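Local coordinates for novel protein similar to vertebrate potassium voltage-gated channel, subfamily H (Eag-related) family (Danio rerio, PDB 3UKN), which probably forms the pore of a voltage-gated delayed-rectifier potassium channel, represented here by its cytoplasmic C-linker and cyclic nucleotide-binding homology domain, at residues B[101-104]-B[105-109]. Sequence-based numbering, arbitrary orientation.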
loop_
_atom_site.group_PDB
_atom_site.type_symbol
_atom_site.label_atom_id
_atom_site.label_comp_id
_atom_site.label_asym_id
_atom_site.label_seq_id
_atom_site.Cartn_x
_atom_site.Cartn_y
_atom_site.Cartn_z
ATOM N N SER B 101 -1.106 -12.083 -9.042
ATOM C CA SER B 101 0.206 -11.708 -9.551
ATOM C C SER B 101 0.863 -12.879 -10.237
ATOM O O SER B 101 0.748 -14.014 -9.773
ATOM C CB SER B 101 1.122 -11.179 -8.437
ATOM O OG SER B 101 2.408 -10.827 -8.949
ATOM N N PHE B 102 1.533 -12.591 -11.350
ATOM C CA PHE B 102 2.384 -13.560 -12.021
ATOM C C PHE B 102 3.647 -13.653 -11.195
ATOM O O PHE B 102 4.001 -12.715 -10.469
ATOM C CB PHE B 102 2.744 -13.113 -13.447
ATOM C CG PHE B 102 1.573 -13.075 -14.395
ATOM C CD1 PHE B 102 1.230 -14.193 -15.141
ATOM C CD2 PHE B 102 0.824 -11.919 -14.550
ATOM C CE1 PHE B 102 0.156 -14.160 -16.015
ATOM C CE2 PHE B 102 -0.247 -11.883 -15.421
ATOM C CZ PHE B 102 -0.582 -13.004 -16.153
ATOM N N CYS B 103 4.322 -14.785 -11.304
ATOM C CA CYS B 103 5.540 -15.036 -10.560
ATOM C C CYS B 103 6.490 -15.790 -11.500
ATOM O O CYS B 103 6.064 -16.637 -12.281
ATOM C CB CYS B 103 5.205 -15.850 -9.294
ATOM S SG CYS B 103 6.530 -15.939 -8.071
ATOM N N ALA B 104 7.771 -15.450 -11.462
ATOM C CA ALA B 104 8.736 -16.071 -12.363
ATOM C C ALA B 104 9.471 -17.216 -11.674
ATOM O O ALA B 104 9.570 -17.250 -10.439
ATOM C CB ALA B 104 9.725 -15.039 -12.873
ATOM N N PRO B 105 9.986 -18.167 -12.465
ATOM C CA PRO B 105 10.738 -19.281 -11.889
ATOM C C PRO B 105 11.887 -18.763 -11.031
ATOM O O PRO B 105 12.603 -17.870 -11.456
ATOM C CB PRO B 105 11.291 -20.001 -13.125
ATOM C CG PRO B 105 10.351 -19.658 -14.210
ATOM C CD PRO B 105 9.901 -18.255 -13.930
ATOM N N GLY B 106 12.051 -19.320 -9.837
ATOM C CA GLY B 106 13.131 -18.928 -8.945
ATOM C C GLY B 106 12.846 -17.653 -8.167
ATOM O O GLY B 106 13.659 -17.220 -7.342
ATOM N N GLU B 107 11.697 -17.044 -8.438
ATOM C CA GLU B 107 11.294 -15.821 -7.738
ATOM C C GLU B 107 10.718 -16.194 -6.368
ATOM O O GLU B 107 9.894 -17.106 -6.269
ATOM C CB GLU B 107 10.286 -15.006 -8.575
ATOM C CG GLU B 107 9.603 -13.852 -7.821
ATOM C CD GLU B 107 8.620 -13.041 -8.695
ATOM O OE1 GLU B 107 8.537 -13.307 -9.920
ATOM O OE2 GLU B 107 7.927 -12.141 -8.150
ATOM N N PHE B 108 11.160 -15.508 -5.313
ATOM C CA PHE B 108 10.690 -15.813 -3.954
ATOM C C PHE B 108 9.288 -15.264 -3.706
ATOM O O PHE B 108 9.065 -14.053 -3.811
ATOM C CB PHE B 108 11.643 -15.235 -2.891
ATOM C CG PHE B 108 12.903 -16.027 -2.703
ATOM C CD1 PHE B 108 13.016 -16.941 -1.657
ATOM C CD2 PHE B 108 13.980 -15.856 -3.567
ATOM C CE1 PHE B 108 14.175 -17.677 -1.482
ATOM C CE2 PHE B 108 15.152 -16.598 -3.399
ATOM C CZ PHE B 108 15.247 -17.507 -2.349
ATOM N N LEU B 109 8.346 -16.139 -3.371
ATOM C CA LEU B 109 7.026 -15.684 -2.936
ATOM C C LEU B 109 7.157 -15.189 -1.510
ATOM O O LEU B 109 6.641 -14.130 -1.159
ATOM C CB LEU B 109 6.016 -16.825 -3.014
ATOM C CG LEU B 109 4.637 -16.516 -2.442
ATOM C CD1 LEU B 109 4.077 -15.331 -3.188
ATOM C CD2 LEU B 109 3.727 -17.719 -2.584
HETATM O O HOH W 1 5.859 -10.921 -9.115
#
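The carboxylate of E107 folds back across a tight turn to take the backbone N-H of A104, with OE1 2.7 Å from A104 N. The bond is nearly straight at the hydrogen (168°), yet the donor stands 38° above the carboxylate plane. A104 to E107 form a type II beta turn, closed in return by E107 N donating to A104 O at 2.9 Å, and G106 supplies the positive phi such a turn calls for at its third position. With CG anti to the backbone N (chi1 169°) and the chain extended beyond it, the E107 side chain reaches back under the turn. There its CD lies 3.6 Å from C103 SG, the thiol lying alongside the buried acid stem; A164 and C168 also pack on C103.

At the crest the packing thins: P105 and G106 are exposed, and the P105 ring turns outward, touching Y167, its CD meeting the CB of the preceding A104 at 3.4 Å, a closeness that follows from their being neighbours in sequence. The turn links strand 99-103 to strand 108-110, carrying the chain from one sheet of the cyclic nucleotide-binding homology domain to the other.

E107 OE2 accepts from W46 NE1 and, at 2.6 Å, from a water that also donates to F102 O at 2.9 Å. Donors thus reach both carboxylate oxygens, an arrangement that would probably favour the ionised acid despite its burial.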